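Local structure of GTPase-activating protein GYP1 (Saccharomyces cerevisiae, 1FKM) at residues Val41-Leu46 / Thr249-Trp254; Asp191-Gly196 / Trp236-Leu241; Leu201-Asn206 / Phe327-Cys332. The protein stimulates GTP hydrolysis by Ypt/Rab GTPases, notably YPT1 and YPT7, supplying an arginine finger and a glutamine finger in trans through this TBC domain. One frame throughout, in Å; residues are numbered along the deposited sequence.

Interaction 1: residues Val41-Leu46 / Thr249-Trp254; sequences VVWKLL and TVIRMW
Within the all-helical TBC domain, Trp43 of helix 39-46 spans the gap to Ile251 and Trp254 of helix 247-261. The backbones stay well apart, the nearest CA pair being Trp43 and Trp254 at 8.7 Å, and the indole supplies the bridge. Its outer six-membered ring does the touching: CZ2 and CH2 of Trp43 each lie 3.6 Å from CB of Trp254. CZ2 of Trp43 also meets CG2 of Ile251 at 3.9 Å. At the edge of the same ring, close to its plane, the carbonyl O of Ile251 stands 3.4 Å from Trp43 CZ2. Trp43 belongs to an R-x-x-x-W sequence, as in the first signature motif of TBC domains, and here that tryptophan is buried between helices. With CG anti to the carbonyl carbon (chi1 -85°), the ring extends toward helix 247-261, where NE1 of Trp43 donates to OD1 of Asp255, a bond that limits rotation of the indole. The rings of Trp43 and Trp254 meet obliquely, their six-membered centroids 5.9 Å apart and the planes inclined by 31°. Helix 133-145 lies against the same group, Thr143 touching Trp43 and Ile251, Pro139 touching Ile251 and Trp254, while Phe140 packs edge-to-face with Trp254.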
loop_
_atom_site.group_PDB
_atom_site.type_symbol
_atom_site.label_atom_id
_atom_site.label_comp_id
_atom_site.label_asym_id
_atom_site.label_seq_id
_atom_site.Cartn_x
_atom_site.Cartn_y
_atom_site.Cartn_z
ATOM N N VAL A 41 5.939 -7.378 11.823
ATOM C CA VAL A 41 7.267 -7.934 11.585
ATOM C C VAL A 41 7.468 -8.456 10.164
ATOM O O VAL A 41 8.455 -8.118 9.509
ATOM C CB VAL A 41 7.570 -9.072 12.576
ATOM C CG1 VAL A 41 8.854 -9.786 12.177
ATOM C CG2 VAL A 41 7.713 -8.501 13.979
ATOM N N VAL A 42 6.530 -9.264 9.683
ATOM C CA VAL A 42 6.654 -9.845 8.349
ATOM C C VAL A 42 6.666 -8.810 7.235
ATOM O O VAL A 42 7.435 -8.941 6.287
ATOM C CB VAL A 42 5.541 -10.891 8.088
ATOM C CG1 VAL A 42 5.690 -11.474 6.684
ATOM C CG2 VAL A 42 5.635 -12.010 9.126
ATOM N N TRP A 43 5.823 -7.783 7.330
ATOM C CA TRP A 43 5.822 -6.748 6.304
ATOM C C TRP A 43 7.180 -6.034 6.266
ATOM O O TRP A 43 7.706 -5.739 5.193
ATOM C CB TRP A 43 4.714 -5.726 6.570
ATOM C CG TRP A 43 3.377 -6.116 6.022
ATOM C CD1 TRP A 43 2.900 -7.390 5.820
ATOM C CD2 TRP A 43 2.312 -5.227 5.661
ATOM N NE1 TRP A 43 1.599 -7.339 5.358
ATOM C CE2 TRP A 43 1.216 -6.026 5.253
ATOM C CE3 TRP A 43 2.177 -3.830 5.644
ATOM C CZ2 TRP A 43 0.004 -5.475 4.835
ATOM C CZ3 TRP A 43 0.962 -3.280 5.226
ATOM C CH2 TRP A 43 -0.103 -4.102 4.828
ATOM N N LYS A 44 7.742 -5.752 7.434
ATOM C CA LYS A 44 9.036 -5.071 7.490
ATOM C C LYS A 44 10.146 -5.949 6.919
ATOM O O LYS A 44 11.072 -5.448 6.278
ATOM C CB LYS A 44 9.354 -4.658 8.925
ATOM C CG LYS A 44 8.371 -3.623 9.474
ATOM C CD LYS A 44 8.647 -3.288 10.933
ATOM C CE LYS A 44 7.513 -2.443 11.524
ATOM N NZ LYS A 44 7.696 -2.198 12.983
ATOM N N LEU A 45 10.045 -7.257 7.131
ATOM C CA LEU A 45 11.048 -8.179 6.597
ATOM C C LEU A 45 10.912 -8.307 5.079
ATOM O O LEU A 45 11.901 -8.247 4.353
ATOM C CB LEU A 45 10.906 -9.567 7.237
ATOM C CG LEU A 45 11.357 -9.735 8.694
ATOM C CD1 LEU A 45 10.840 -11.060 9.245
ATOM C CD2 LEU A 45 12.885 -9.672 8.762
ATOM N N LEU A 46 9.683 -8.463 4.594
ATOM C CA LEU A 46 9.465 -8.627 3.159
ATOM C C LEU A 46 9.811 -7.409 2.312
ATOM O O LEU A 46 10.282 -7.549 1.184
ATOM C CB LEU A 46 8.013 -9.034 2.888
ATOM C CG LEU A 46 7.601 -10.411 3.421
ATOM C CD1 LEU A 46 6.100 -10.621 3.206
ATOM C CD2 LEU A 46 8.413 -11.496 2.713
ATOM N N THR A 249 -9.486 -5.407 2.999
ATOM C CA THR A 249 -9.150 -6.105 1.765
ATOM C C THR A 249 -7.798 -5.626 1.254
ATOM O O THR A 249 -6.997 -6.418 0.758
ATOM C CB THR A 249 -10.204 -5.850 0.680
ATOM O OG1 THR A 249 -11.478 -6.297 1.151
ATOM C CG2 THR A 249 -9.842 -6.588 -0.604
ATOM N N VAL A 250 -7.549 -4.327 1.374
ATOM C CA VAL A 250 -6.279 -3.757 0.925
ATOM C C VAL A 250 -5.121 -4.374 1.719
ATOM O O VAL A 250 -4.114 -4.782 1.144
ATOM C CB VAL A 250 -6.267 -2.217 1.106
ATOM C CG1 VAL A 250 -4.868 -1.665 0.856
ATOM C CG2 VAL A 250 -7.262 -1.573 0.135
ATOM N N ILE A 251 -5.276 -4.450 3.040
ATOM C CA ILE A 251 -4.243 -5.029 3.897
ATOM C C ILE A 251 -3.912 -6.457 3.472
ATOM O O ILE A 251 -2.741 -6.821 3.335
ATOM C CB ILE A 251 -4.683 -5.025 5.387
ATOM C CG1 ILE A 251 -4.925 -3.587 5.858
ATOM C CG2 ILE A 251 -3.623 -5.691 6.253
ATOM C CD1 ILE A 251 -3.736 -2.680 5.677
ATOM N N ARG A 252 -4.943 -7.265 3.255
ATOM C CA ARG A 252 -4.743 -8.647 2.838
ATOM C C ARG A 252 -4.040 -8.715 1.486
ATOM O O ARG A 252 -3.155 -9.543 1.281
ATOM C CB ARG A 252 -6.084 -9.382 2.772
ATOM C CG ARG A 252 -6.000 -10.766 2.142
ATOM C CD ARG A 252 -5.086 -11.718 2.907
ATOM N NE ARG A 252 -5.002 -12.996 2.203
ATOM C CZ ARG A 252 -4.240 -13.215 1.138
ATOM N NH1 ARG A 252 -3.472 -12.243 0.655
ATOM N NH2 ARG A 252 -4.276 -14.391 0.527
HETATM N N MSE A 253 -4.435 -7.847 0.566
HETATM C CA MSE A 253 -3.809 -7.803 -0.756
HETATM C C MSE A 253 -2.319 -7.521 -0.637
HETATM O O MSE A 253 -1.499 -8.109 -1.355
HETATM C CB MSE A 253 -4.418 -6.692 -1.609
HETATM C CG MSE A 253 -5.841 -6.909 -2.038
HETATM SE SE MSE A 253 -6.446 -5.380 -3.053
HETATM C CE MSE A 253 -5.167 -5.472 -4.500
ATOM N N TRP A 254 -1.969 -6.597 0.251
ATOM C CA TRP A 254 -0.561 -6.248 0.432
ATOM C C TRP A 254 0.311 -7.398 0.933
ATOM O O TRP A 254 1.513 -7.409 0.669
ATOM C CB TRP A 254 -0.436 -5.008 1.327
ATOM C CG TRP A 254 -0.722 -3.740 0.552
ATOM C CD1 TRP A 254 -1.630 -3.589 -0.461
ATOM C CD2 TRP A 254 -0.110 -2.454 0.730
ATOM N NE1 TRP A 254 -1.620 -2.295 -0.923
ATOM C CE2 TRP A 254 -0.699 -1.577 -0.209
ATOM C CE3 TRP A 254 0.878 -1.958 1.593
ATOM C CZ2 TRP A 254 -0.331 -0.227 -0.312
ATOM C CZ3 TRP A 254 1.243 -0.614 1.490
ATOM C CH2 TRP A 254 0.638 0.231 0.543
#

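Interaction 2: residues Asp191-Gly196 / Trp236-Leu241; sequences DNYIHG and WMNCLL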
loop_
_atom_site.group_PDB
_atom_site.type_symbol
_atom_site.label_atom_id
_atom_site.label_comp_id
_atom_site.label_asym_id
_atom_site.label_seq_id
_atom_site.Cartn_x
_atom_site.Cartn_y
_atom_site.Cartn_z
ATOM N N ASP A 191 9.215 6.356 -10.927
ATOM C CA ASP A 191 8.671 7.200 -11.985
ATOM C C ASP A 191 7.153 7.320 -12.005
ATOM O O ASP A 191 6.598 8.080 -12.800
ATOM C CB ASP A 191 9.221 6.759 -13.350
ATOM C CG ASP A 191 8.305 5.811 -14.080
ATOM O OD1 ASP A 191 7.843 4.827 -13.471
ATOM O OD2 ASP A 191 8.059 6.054 -15.279
ATOM N N ASN A 192 6.474 6.589 -11.123
ATOM C CA ASN A 192 5.016 6.704 -11.050
ATOM C C ASN A 192 4.684 8.054 -10.421
ATOM O O ASN A 192 3.607 8.615 -10.652
ATOM C CB ASN A 192 4.401 5.610 -10.164
ATOM C CG ASN A 192 4.266 4.277 -10.871
ATOM O OD1 ASN A 192 3.574 3.374 -10.388
ATOM N ND2 ASN A 192 4.930 4.139 -12.008
ATOM N N TYR A 193 5.614 8.586 -9.634
ATOM C CA TYR A 193 5.352 9.845 -8.951
ATOM C C TYR A 193 6.199 11.067 -9.294
ATOM O O TYR A 193 6.017 12.123 -8.697
ATOM C CB TYR A 193 5.359 9.607 -7.440
ATOM C CG TYR A 193 4.344 8.558 -7.041
ATOM C CD1 TYR A 193 2.982 8.868 -6.995
ATOM C CD2 TYR A 193 4.725 7.234 -6.835
ATOM C CE1 TYR A 193 2.026 7.878 -6.769
ATOM C CE2 TYR A 193 3.772 6.233 -6.607
ATOM C CZ TYR A 193 2.427 6.568 -6.582
ATOM O OH TYR A 193 1.478 5.587 -6.418
ATOM N N ILE A 194 7.121 10.955 -10.241
ATOM C CA ILE A 194 7.880 12.144 -10.593
ATOM C C ILE A 194 6.935 13.013 -11.420
ATOM O O ILE A 194 5.913 12.530 -11.907
ATOM C CB ILE A 194 9.165 11.804 -11.383
ATOM C CG1 ILE A 194 8.821 11.124 -12.706
ATOM C CG2 ILE A 194 10.059 10.896 -10.530
ATOM C CD1 ILE A 194 10.042 10.824 -13.573
ATOM N N HIS A 195 7.262 14.295 -11.557
ATOM C CA HIS A 195 6.432 15.237 -12.301
ATOM C C HIS A 195 5.976 14.696 -13.656
ATOM O O HIS A 195 6.789 14.267 -14.476
ATOM C CB HIS A 195 7.190 16.561 -12.481
ATOM C CG HIS A 195 6.371 17.649 -13.106
ATOM N ND1 HIS A 195 5.061 17.890 -12.754
ATOM C CD2 HIS A 195 6.686 18.574 -14.042
ATOM C CE1 HIS A 195 4.603 18.917 -13.448
ATOM N NE2 HIS A 195 5.569 19.350 -14.238
ATOM N N GLY A 196 4.663 14.728 -13.882
ATOM C CA GLY A 196 4.098 14.221 -15.122
ATOM C C GLY A 196 3.685 12.765 -14.972
ATOM O O GLY A 196 3.044 12.192 -15.856
ATOM N N TRP A 236 -6.734 3.717 -10.097
ATOM C CA TRP A 236 -6.359 2.335 -9.796
ATOM C C TRP A 236 -4.838 2.238 -9.687
ATOM O O TRP A 236 -4.301 1.603 -8.781
ATOM C CB TRP A 236 -6.820 1.387 -10.905
ATOM C CG TRP A 236 -8.309 1.165 -10.995
ATOM C CD1 TRP A 236 -9.295 1.869 -10.367
ATOM C CD2 TRP A 236 -8.964 0.168 -11.785
ATOM N NE1 TRP A 236 -10.532 1.366 -10.719
ATOM C CE2 TRP A 236 -10.352 0.322 -11.590
ATOM C CE3 TRP A 236 -8.506 -0.843 -12.643
ATOM C CZ2 TRP A 236 -11.293 -0.498 -12.223
ATOM C CZ3 TRP A 236 -9.439 -1.658 -13.271
ATOM C CH2 TRP A 236 -10.816 -1.479 -13.058
HETATM N N MSE A 237 -4.149 2.869 -10.630
HETATM C CA MSE A 237 -2.691 2.840 -10.648
HETATM C C MSE A 237 -2.056 3.749 -9.598
HETATM O O MSE A 237 -1.155 3.331 -8.873
HETATM C CB MSE A 237 -2.180 3.234 -12.033
HETATM C CG MSE A 237 -1.522 2.099 -12.777
HETATM SE SE MSE A 237 -2.637 0.531 -12.883
HETATM C CE MSE A 237 -3.355 0.782 -14.657
ATOM N N ASN A 238 -2.543 4.983 -9.520
ATOM C CA ASN A 238 -2.012 5.979 -8.597
ATOM C C ASN A 238 -2.077 5.572 -7.123
ATOM O O ASN A 238 -1.154 5.857 -6.361
ATOM C CB ASN A 238 -2.744 7.312 -8.804
ATOM C CG ASN A 238 -1.998 8.490 -8.199
ATOM O OD1 ASN A 238 -0.804 8.669 -8.443
ATOM N ND2 ASN A 238 -2.701 9.306 -7.423
ATOM N N CYS A 239 -3.155 4.898 -6.727
ATOM C CA CYS A 239 -3.316 4.483 -5.332
ATOM C C CYS A 239 -3.262 2.964 -5.155
ATOM O O CYS A 239 -3.694 2.441 -4.132
ATOM C CB CYS A 239 -4.651 5.011 -4.790
ATOM S SG CYS A 239 -4.961 6.760 -5.143
ATOM N N LEU A 240 -2.722 2.264 -6.148
ATOM C CA LEU A 240 -2.627 0.809 -6.108
ATOM C C LEU A 240 -3.947 0.134 -5.703
ATOM O O LEU A 240 -3.975 -0.723 -4.814
ATOM C CB LEU A 240 -1.502 0.369 -5.159
ATOM C CG LEU A 240 -0.066 0.743 -5.543
ATOM C CD1 LEU A 240 0.897 0.197 -4.500
ATOM C CD2 LEU A 240 0.275 0.175 -6.916
ATOM N N LEU A 241 -5.033 0.531 -6.363
ATOM C CA LEU A 241 -6.367 -0.029 -6.120
ATOM C C LEU A 241 -6.973 0.208 -4.740
ATOM O O LEU A 241 -8.081 -0.252 -4.456
ATOM C CB LEU A 241 -6.368 -1.537 -6.413
ATOM C CG LEU A 241 -6.407 -1.960 -7.885
ATOM C CD1 LEU A 241 -6.270 -3.474 -8.005
ATOM C CD2 LEU A 241 -7.716 -1.499 -8.502
HETATM O O HOH W 1 1.524 3.900 -8.401
#
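Tyr193 meets Asn238 slantwise, the phenol plane turned 45° from the amide plane; the tyrosine meets two oxygens of this one residue, the backbone O and OD1. The phenolic OH of Tyr193 donates to the backbone O of Asn238 at 2.6 Å, a short bond. It approaches that carbonyl at a C=O...donor angle of 135° and is tilted 33° from the carbonyl plane. The acceptor itself lies at the ring edge, in the plane of the phenol. The side-chain oxygen takes another place: with CG of Asn238 anti to its backbone N, OD1 is brought to 3.4 Å from Tyr193 CE1, oblique to the ring. A water broadens the polar link. It is hydrogen-bonded to Tyr193 OH (2.6 Å), the backbone O of Met237 (2.8 Å) and OD1 of Asn192 (2.9 Å). Both ends of the Asn238 amide have partners beyond these residues, OD1 accepting from Gln197 NE2 and ND2 donating to the backbone O of Gln131, the glutamine finger. The Asn238 and Gln131 side chains come within about 5 Å of each other. On the Asn238 side the chain leaves helix 230-238 through a Schellman motif, with Leu240 at positive phi as C-prime residue and Leu241 N bonded to Trp236 O at 2.7 Å; the tyrosine thus binds a helix C-terminus beside the glutamine-finger site of the TBC domain.

Interaction 3: residues Leu201-Asn206 / Phe327-Cys332; sequences LRQVKN and FHVFVC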
loop_
_atom_site.group_PDB
_atom_site.type_symbol
_atom_site.label_atom_id
_atom_site.label_comp_id
_atom_site.label_asym_id
_atom_site.label_seq_id
_atom_site.Cartn_x
_atom_site.Cartn_y
_atom_site.Cartn_z
ATOM N N LEU A 201 1.100 6.789 -16.513
ATOM C CA LEU A 201 0.616 6.811 -17.892
ATOM C C LEU A 201 1.056 5.546 -18.621
ATOM O O LEU A 201 0.309 4.994 -19.432
ATOM C CB LEU A 201 1.130 8.055 -18.630
ATOM C CG LEU A 201 0.566 9.392 -18.130
ATOM C CD1 LEU A 201 1.208 10.557 -18.886
ATOM C CD2 LEU A 201 -0.945 9.406 -18.324
ATOM N N ARG A 202 2.266 5.080 -18.324
ATOM C CA ARG A 202 2.785 3.864 -18.946
ATOM C C ARG A 202 1.994 2.650 -18.447
ATOM O O ARG A 202 1.722 1.722 -19.205
ATOM C CB ARG A 202 4.268 3.695 -18.604
ATOM C CG ARG A 202 4.939 2.517 -19.286
ATOM C CD ARG A 202 6.415 2.442 -18.918
ATOM N NE ARG A 202 6.611 2.231 -17.485
ATOM C CZ ARG A 202 7.196 3.103 -16.668
ATOM N NH1 ARG A 202 7.651 4.260 -17.138
ATOM N NH2 ARG A 202 7.328 2.818 -15.379
ATOM N N GLN A 203 1.643 2.660 -17.165
ATOM C CA GLN A 203 0.867 1.572 -16.562
ATOM C C GLN A 203 -0.520 1.484 -17.197
ATOM O O GLN A 203 -1.008 0.396 -17.514
ATOM C CB GLN A 203 0.706 1.810 -15.059
ATOM C CG GLN A 203 1.923 1.468 -14.223
ATOM C CD GLN A 203 2.149 -0.026 -14.127
ATOM O OE1 GLN A 203 2.657 -0.652 -15.062
ATOM N NE2 GLN A 203 1.755 -0.612 -12.997
ATOM N N VAL A 204 -1.159 2.635 -17.366
ATOM C CA VAL A 204 -2.488 2.680 -17.958
ATOM C C VAL A 204 -2.428 2.189 -19.405
ATOM O O VAL A 204 -3.326 1.476 -19.858
ATOM C CB VAL A 204 -3.072 4.111 -17.899
ATOM C CG1 VAL A 204 -4.391 4.183 -18.662
ATOM C CG2 VAL A 204 -3.302 4.502 -16.441
ATOM N N LYS A 205 -1.369 2.555 -20.123
ATOM C CA LYS A 205 -1.207 2.109 -21.512
ATOM C C LYS A 205 -1.015 0.589 -21.546
ATOM O O LYS A 205 -1.546 -0.099 -22.424
ATOM C CB LYS A 205 0.006 2.784 -22.160
ATOM C CG LYS A 205 -0.115 4.290 -22.285
ATOM C CD LYS A 205 1.193 4.920 -22.743
ATOM C CE LYS A 205 1.102 6.441 -22.755
ATOM N NZ LYS A 205 2.398 7.072 -23.137
ATOM N N ASN A 206 -0.242 0.078 -20.589
ATOM C CA ASN A 206 0.019 -1.355 -20.486
ATOM C C ASN A 206 -1.267 -2.120 -20.194
ATOM O O ASN A 206 -1.477 -3.209 -20.731
ATOM C CB ASN A 206 1.056 -1.633 -19.390
ATOM C CG ASN A 206 2.470 -1.284 -19.822
ATOM O OD1 ASN A 206 3.392 -1.258 -19.008
ATOM N ND2 ASN A 206 2.648 -1.023 -21.108
ATOM N N PHE A 327 3.136 -6.747 -11.685
ATOM C CA PHE A 327 2.109 -7.526 -11.007
ATOM C C PHE A 327 0.812 -6.734 -10.847
ATOM O O PHE A 327 -0.282 -7.277 -11.011
ATOM C CB PHE A 327 2.592 -7.983 -9.627
ATOM C CG PHE A 327 1.639 -8.915 -8.940
ATOM C CD1 PHE A 327 1.291 -10.131 -9.530
ATOM C CD2 PHE A 327 1.065 -8.573 -7.719
ATOM C CE1 PHE A 327 0.380 -10.994 -8.912
ATOM C CE2 PHE A 327 0.154 -9.424 -7.094
ATOM C CZ PHE A 327 -0.190 -10.640 -7.692
ATOM N N HIS A 328 0.930 -5.446 -10.534
ATOM C CA HIS A 328 -0.252 -4.618 -10.346
ATOM C C HIS A 328 -1.083 -4.508 -11.616
ATOM O O HIS A 328 -2.312 -4.494 -11.557
ATOM C CB HIS A 328 0.121 -3.213 -9.857
ATOM C CG HIS A 328 -1.064 -2.393 -9.450
ATOM N ND1 HIS A 328 -1.936 -2.792 -8.457
ATOM C CD2 HIS A 328 -1.544 -1.217 -9.920
ATOM C CE1 HIS A 328 -2.900 -1.898 -8.336
ATOM N NE2 HIS A 328 -2.688 -0.933 -9.212
ATOM N N VAL A 329 -0.416 -4.425 -12.762
ATOM C CA VAL A 329 -1.127 -4.324 -14.033
ATOM C C VAL A 329 -1.972 -5.576 -14.267
ATOM O O VAL A 329 -3.094 -5.485 -14.752
ATOM C CB VAL A 329 -0.154 -4.140 -15.219
ATOM C CG1 VAL A 329 -0.893 -4.307 -16.539
ATOM C CG2 VAL A 329 0.472 -2.755 -15.158
ATOM N N PHE A 330 -1.439 -6.744 -13.921
ATOM C CA PHE A 330 -2.206 -7.972 -14.100
ATOM C C PHE A 330 -3.373 -8.071 -13.126
ATOM O O PHE A 330 -4.436 -8.592 -13.479
ATOM C CB PHE A 330 -1.294 -9.196 -13.994
ATOM C CG PHE A 330 -0.462 -9.418 -15.225
ATOM C CD1 PHE A 330 -1.014 -10.044 -16.339
ATOM C CD2 PHE A 330 0.847 -8.948 -15.300
ATOM C CE1 PHE A 330 -0.276 -10.197 -17.514
ATOM C CE2 PHE A 330 1.597 -9.097 -16.469
ATOM C CZ PHE A 330 1.032 -9.724 -17.582
ATOM N N VAL A 331 -3.184 -7.576 -11.903
ATOM C CA VAL A 331 -4.261 -7.583 -10.919
ATOM C C VAL A 331 -5.375 -6.661 -11.436
ATOM O O VAL A 331 -6.560 -6.981 -11.325
ATOM C CB VAL A 331 -3.772 -7.072 -9.539
ATOM C CG1 VAL A 331 -4.954 -6.883 -8.592
ATOM C CG2 VAL A 331 -2.787 -8.058 -8.945
ATOM N N CYS A 332 -4.992 -5.517 -11.999
ATOM C CA CYS A 332 -5.976 -4.577 -12.532
ATOM C C CYS A 332 -6.725 -5.177 -13.715
ATOM O O CYS A 332 -7.926 -4.965 -13.865
ATOM C CB CYS A 332 -5.308 -3.269 -12.959
ATOM S SG CYS A 332 -4.820 -2.205 -11.579
#
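Val329 presses its CG2 methyl against the side-chain amide of Gln203. The methyl lies 3.0 Å from OE1 of Gln203, a tight approach, and 3.3 Å from NE2 of the same amide. This is an interhelical contact of the all-helical domain, joining helix 198-214 to helix 324-338. The axes of the two short segments approach to 10.0 Å and cross at -46°, and the nearest CA atoms are those of Gln203 and Val329, 6.7 Å apart. The other branch of the valine, CG1, turns to Asn206 one helical turn further on, reaching its CB at 4.4 Å, so the two methyls divide between Gln203 and Asn206. This second touch is at the exposed margin, whereas Gln203 and Val329 are buried. Gln203 gets its amide there by a bend: chi1 of -78° sets CG beside the backbone N, and chi2 of -71° then folds the chain. The amide rotation is fixed from outside the two segments, since NE2 of Gln203 donates to the backbone O of Asn325, near the start of the partner helix. Leu210 also touches Val329, and beyond this first shell Met237 of helix 230-238 lies against both Gln203 and His328. The imidazole of His328 is held through ND1 by the hydroxyl of Tyr257, and SG of Cys332 stands 3.4 Å above the plane of the His328 ring, displaced toward its rim.

Interactions 2 and 3 are neighbours, their centres about 11 Å apart and their segments alternating along the chain. A salt bridge from Asp191 OD2 to Arg202 NH1 (2.6 Å) ties the loop of interaction 2 to the first helix of interaction 3. Trp236 O and His328 NE2, 3.0 Å apart in a probable hydrogen bond, link the two remaining segments, and Met237 CG packs against Gln203 CB at 3.2 Å. Interaction 1 lies about 20 Å from interaction 2, centre to centre, and encloses it along the chain; they meet at Met253 CE and Leu241 CD1, 4.2 Å apart. Of the three, interaction 2 is the one beside the glutamine finger, Gln131.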